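Long-range contact in shikimate dehydrogenase (Thermotoga maritima, PDB 3U62), which probably catalyses the reversible NADPH-linked reduction of 3-dehydroshikimate to shikimate, a step in making chorismate and the aromatic amino acids: residues A[2-16]-A[30-42]. Numbering follows the deposited sequence.
Sequences KFCIIGYPVRHSISP and HSYGMEEIPPESF. With SO4 (sulfate ion), chain B.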
# COMPACT_ATOMS: atom_id res chain seq x y z
N LYS A 2 -0.38 -22.56 -4.92
CA LYS A 2 0.77 -22.00 -4.22
C LYS A 2 0.86 -20.49 -4.43
O LYS A 2 0.77 -20.01 -5.56
CB LYS A 2 2.07 -22.67 -4.69
CG LYS A 2 2.20 -24.14 -4.31
CD LYS A 2 3.46 -24.74 -4.91
CE LYS A 2 3.58 -26.22 -4.58
NZ LYS A 2 4.76 -26.84 -5.25
N PHE A 3 1.05 -19.76 -3.33
CA PHE A 3 1.20 -18.31 -3.35
C PHE A 3 2.42 -17.90 -2.53
O PHE A 3 2.94 -18.71 -1.76
CB PHE A 3 -0.07 -17.63 -2.79
CG PHE A 3 -1.33 -18.05 -3.49
CD1 PHE A 3 -2.12 -19.07 -2.97
CD2 PHE A 3 -1.73 -17.43 -4.67
CE1 PHE A 3 -3.29 -19.47 -3.61
CE2 PHE A 3 -2.90 -17.82 -5.32
CZ PHE A 3 -3.68 -18.84 -4.79
N CYS A 4 2.87 -16.67 -2.71
CA CYS A 4 3.92 -16.10 -1.88
C CYS A 4 3.87 -14.58 -1.94
O CYS A 4 3.05 -14.00 -2.66
CB CYS A 4 5.31 -16.60 -2.31
SG CYS A 4 5.79 -16.15 -4.00
N ILE A 5 4.74 -13.94 -1.17
CA ILE A 5 4.98 -12.52 -1.32
C ILE A 5 6.43 -12.33 -1.77
O ILE A 5 7.35 -12.92 -1.21
CB ILE A 5 4.67 -11.73 -0.01
CG1 ILE A 5 4.92 -10.23 -0.20
CG2 ILE A 5 5.43 -12.30 1.19
CD1 ILE A 5 3.66 -9.40 -0.25
N ILE A 6 6.61 -11.52 -2.81
CA ILE A 6 7.94 -11.19 -3.30
C ILE A 6 8.27 -9.73 -3.01
O ILE A 6 7.37 -8.88 -3.01
CB ILE A 6 8.13 -11.54 -4.82
CG1 ILE A 6 7.25 -10.65 -5.71
CG2 ILE A 6 7.80 -13.02 -5.08
CD1 ILE A 6 7.98 -9.43 -6.27
N GLY A 7 9.54 -9.46 -2.76
CA GLY A 7 9.99 -8.11 -2.42
C GLY A 7 11.39 -8.10 -1.85
O GLY A 7 12.09 -9.12 -1.89
N TYR A 8 11.80 -6.94 -1.34
CA TYR A 8 13.13 -6.74 -0.80
C TYR A 8 13.15 -5.46 0.03
O TYR A 8 13.26 -4.37 -0.53
CB TYR A 8 14.15 -6.65 -1.94
CG TYR A 8 15.58 -6.83 -1.51
CD1 TYR A 8 16.06 -8.09 -1.15
CD2 TYR A 8 16.47 -5.76 -1.50
CE1 TYR A 8 17.38 -8.27 -0.77
CE2 TYR A 8 17.79 -5.93 -1.12
CZ TYR A 8 18.24 -7.19 -0.75
OH TYR A 8 19.55 -7.37 -0.37
N PRO A 9 13.04 -5.58 1.36
CA PRO A 9 12.94 -6.82 2.14
C PRO A 9 11.53 -7.40 2.20
O PRO A 9 10.55 -6.69 1.92
CB PRO A 9 13.37 -6.37 3.54
CG PRO A 9 12.91 -4.96 3.63
CD PRO A 9 13.00 -4.39 2.23
N VAL A 10 11.42 -8.68 2.56
CA VAL A 10 10.12 -9.32 2.72
C VAL A 10 10.12 -10.43 3.79
O VAL A 10 9.06 -10.96 4.13
CB VAL A 10 9.58 -9.84 1.36
CG1 VAL A 10 10.01 -11.28 1.08
CG2 VAL A 10 8.06 -9.69 1.31
N ARG A 11 11.29 -10.76 4.33
CA ARG A 11 11.40 -11.85 5.30
C ARG A 11 10.59 -11.64 6.58
O ARG A 11 10.21 -12.61 7.24
CB ARG A 11 12.88 -12.15 5.62
CG ARG A 11 13.58 -11.07 6.41
CD ARG A 11 15.08 -11.09 6.18
NE ARG A 11 15.74 -10.05 6.98
CZ ARG A 11 15.84 -8.78 6.63
NH1 ARG A 11 15.33 -8.34 5.48
NH2 ARG A 11 16.46 -7.92 7.43
N HIS A 12 10.31 -10.38 6.93
CA HIS A 12 9.52 -10.05 8.11
C HIS A 12 8.07 -9.73 7.80
O HIS A 12 7.36 -9.11 8.61
CB HIS A 12 10.20 -8.94 8.92
CG HIS A 12 11.45 -9.40 9.61
ND1 HIS A 12 12.70 -8.91 9.31
CD2 HIS A 12 11.63 -10.35 10.56
CE1 HIS A 12 13.60 -9.52 10.06
NE2 HIS A 12 12.98 -10.40 10.82
N SER A 13 7.62 -10.16 6.62
CA SER A 13 6.25 -9.98 6.17
C SER A 13 5.26 -10.67 7.10
O SER A 13 5.52 -11.78 7.59
CB SER A 13 6.08 -10.53 4.75
OG SER A 13 4.72 -10.48 4.33
N ILE A 14 4.13 -10.02 7.33
CA ILE A 14 3.05 -10.58 8.15
C ILE A 14 2.11 -11.47 7.33
O ILE A 14 1.25 -12.15 7.89
CB ILE A 14 2.24 -9.47 8.88
CG1 ILE A 14 1.48 -8.60 7.88
CG2 ILE A 14 3.15 -8.64 9.79
CD1 ILE A 14 0.33 -7.82 8.49
N SER A 15 2.27 -11.44 6.01
CA SER A 15 1.37 -12.16 5.11
C SER A 15 1.39 -13.69 5.22
O SER A 15 0.33 -14.30 5.34
CB SER A 15 1.58 -11.72 3.65
OG SER A 15 1.05 -10.42 3.43
N PRO A 16 2.59 -14.33 5.20
CA PRO A 16 2.57 -15.80 5.24
C PRO A 16 1.79 -16.40 6.41
O PRO A 16 0.97 -17.29 6.18
CB PRO A 16 4.06 -16.16 5.33
CG PRO A 16 4.75 -15.04 4.66
CD PRO A 16 3.97 -13.81 5.04
N HIS A 30 -4.20 -24.73 0.07
CA HIS A 30 -3.31 -23.69 -0.43
C HIS A 30 -2.20 -23.33 0.56
O HIS A 30 -2.34 -23.55 1.77
CB HIS A 30 -4.10 -22.44 -0.83
CG HIS A 30 -5.32 -22.73 -1.65
ND1 HIS A 30 -5.28 -23.49 -2.80
CD2 HIS A 30 -6.61 -22.38 -1.47
CE1 HIS A 30 -6.49 -23.59 -3.30
NE2 HIS A 30 -7.32 -22.93 -2.51
N SER A 31 -1.11 -22.78 0.03
CA SER A 31 0.03 -22.37 0.83
C SER A 31 0.50 -20.98 0.43
O SER A 31 0.30 -20.55 -0.71
CB SER A 31 1.17 -23.38 0.67
OG SER A 31 1.57 -23.49 -0.69
N TYR A 32 1.13 -20.28 1.38
CA TYR A 32 1.64 -18.93 1.14
C TYR A 32 3.07 -18.82 1.69
O TYR A 32 3.30 -19.04 2.88
CB TYR A 32 0.73 -17.89 1.80
CG TYR A 32 0.91 -16.47 1.32
CD1 TYR A 32 -0.03 -15.86 0.50
CD2 TYR A 32 2.02 -15.71 1.71
CE1 TYR A 32 0.12 -14.54 0.07
CE2 TYR A 32 2.19 -14.40 1.29
CZ TYR A 32 1.24 -13.82 0.47
OH TYR A 32 1.40 -12.52 0.05
N GLY A 33 4.01 -18.49 0.81
CA GLY A 33 5.41 -18.38 1.18
C GLY A 33 5.99 -16.99 1.05
O GLY A 33 5.26 -15.99 1.12
N MET A 34 7.30 -16.92 0.87
CA MET A 34 8.02 -15.65 0.76
C MET A 34 9.29 -15.81 -0.06
O MET A 34 10.00 -16.81 0.05
CB MET A 34 8.35 -15.08 2.14
CG MET A 34 9.16 -16.02 3.05
SD MET A 34 9.90 -15.19 4.46
CE MET A 34 8.44 -14.59 5.31
N GLU A 35 9.57 -14.82 -0.90
CA GLU A 35 10.75 -14.82 -1.75
C GLU A 35 11.40 -13.44 -1.71
O GLU A 35 10.92 -12.50 -2.36
CB GLU A 35 10.38 -15.20 -3.19
CG GLU A 35 9.65 -16.54 -3.35
CD GLU A 35 10.57 -17.75 -3.46
OE1 GLU A 35 11.80 -17.60 -3.30
OE2 GLU A 35 10.06 -18.87 -3.71
N GLU A 36 12.47 -13.32 -0.93
CA GLU A 36 13.20 -12.06 -0.83
C GLU A 36 14.23 -11.96 -1.95
O GLU A 36 15.32 -12.54 -1.87
CB GLU A 36 13.86 -11.90 0.55
CG GLU A 36 14.22 -10.47 0.90
CD GLU A 36 14.65 -10.31 2.35
OE1 GLU A 36 15.82 -10.60 2.66
OE2 GLU A 36 13.81 -9.91 3.18
N ILE A 37 13.86 -11.24 -3.00
CA ILE A 37 14.65 -11.15 -4.23
C ILE A 37 15.26 -9.76 -4.36
O ILE A 37 14.53 -8.77 -4.40
CB ILE A 37 13.79 -11.45 -5.48
CG1 ILE A 37 13.02 -12.77 -5.30
CG2 ILE A 37 14.66 -11.49 -6.74
CD1 ILE A 37 11.82 -12.94 -6.23
N PRO A 38 16.61 -9.68 -4.40
CA PRO A 38 17.23 -8.38 -4.64
C PRO A 38 16.98 -7.88 -6.06
O PRO A 38 16.84 -8.71 -6.98
CB PRO A 38 18.72 -8.66 -4.42
CG PRO A 38 18.88 -10.12 -4.65
CD PRO A 38 17.60 -10.74 -4.19
N PRO A 39 16.89 -6.55 -6.26
CA PRO A 39 16.62 -5.96 -7.57
C PRO A 39 17.55 -6.47 -8.67
O PRO A 39 17.10 -6.68 -9.80
CB PRO A 39 16.87 -4.46 -7.33
CG PRO A 39 16.55 -4.26 -5.90
CD PRO A 39 16.99 -5.52 -5.20
N GLU A 40 18.82 -6.68 -8.34
CA GLU A 40 19.83 -7.15 -9.29
C GLU A 40 19.60 -8.59 -9.76
O GLU A 40 20.12 -9.00 -10.81
CB GLU A 40 21.25 -6.97 -8.73
CG GLU A 40 21.57 -7.78 -7.47
CD GLU A 40 21.26 -7.05 -6.16
OE1 GLU A 40 20.43 -6.11 -6.16
OE2 GLU A 40 21.85 -7.42 -5.13
N SER A 41 18.83 -9.36 -9.00
CA SER A 41 18.55 -10.76 -9.33
C SER A 41 17.15 -10.97 -9.89
O SER A 41 16.80 -12.09 -10.27
CB SER A 41 18.76 -11.64 -8.09
OG SER A 41 20.08 -11.53 -7.60
N PHE A 42 16.35 -9.91 -9.94
CA PHE A 42 14.93 -10.02 -10.28
C PHE A 42 14.64 -10.66 -11.64
O PHE A 42 13.83 -11.59 -11.72
CB PHE A 42 14.22 -8.66 -10.18
CG PHE A 42 12.73 -8.75 -10.30
CD1 PHE A 42 11.94 -8.95 -9.17
CD2 PHE A 42 12.10 -8.64 -11.54
CE1 PHE A 42 10.55 -9.03 -9.27
CE2 PHE A 42 10.71 -8.71 -11.65
CZ PHE A 42 9.94 -8.91 -10.51
S SO4 B . 3.71 -7.49 4.51
O1 SO4 B . 4.07 -7.41 5.92
O2 SO4 B . 4.91 -7.63 3.69
O3 SO4 B . 3.01 -6.27 4.12
O4 SO4 B . 2.82 -8.64 4.29
O HOH W 1 3.27 -21.46 -1.38
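Three N-H groups converge on one carboxylate oxygen, OE2 of E36. V10 N lies 2.8 Å from E36 OE2 and points almost straight at that oxygen's anti lone pair, while R11 N comes from above the carboxylate plane. R11 adds a salt bridge, NH1 to E36 OE2 3.2 Å; the oxygen lies at the edge of the guanidinium, whose plane stands 82° from the carboxylate. Glutamate suits the place because its chain, with CG anti to the backbone N (chi1 -160°) and extended beyond, spans from the strand to the loop after strand 2-7. Without its carboxylate, as with an alanine here, both loop amides and the R11 charge would probably lack this shared acceptor, and the turn from V10 to S13 would be held less firmly.

Strands 2-7 and 31-36 pair in parallel register, and with helix 15-26 between them form a beta-alpha-beta unit of the substrate-binding domain, 31-36 at the sheet's edge. F3, I5 and G7 each donate to one carbonyl and accept from another amide across the pair, though G7 N to E35 O is weak.

On the helix-facing side, the flat Y32 ring fits between the C4 backbone and S15, and its hydroxyl hydrogen-bonds N57. P16 CA approaches Y32 CD2 obliquely at 3.6 Å. M34, flexible and apolar, bends near its end to bring CE within 3.8 Å of P16 CG. Beyond the strands, Y8's broad ring face receives P38 CA in a CH-pi contact. S13 and S15, predicted to bind shikimate, have short hydroxyl side chains that both donate to O4 of a sulfate, probably from the crystallisation liquor.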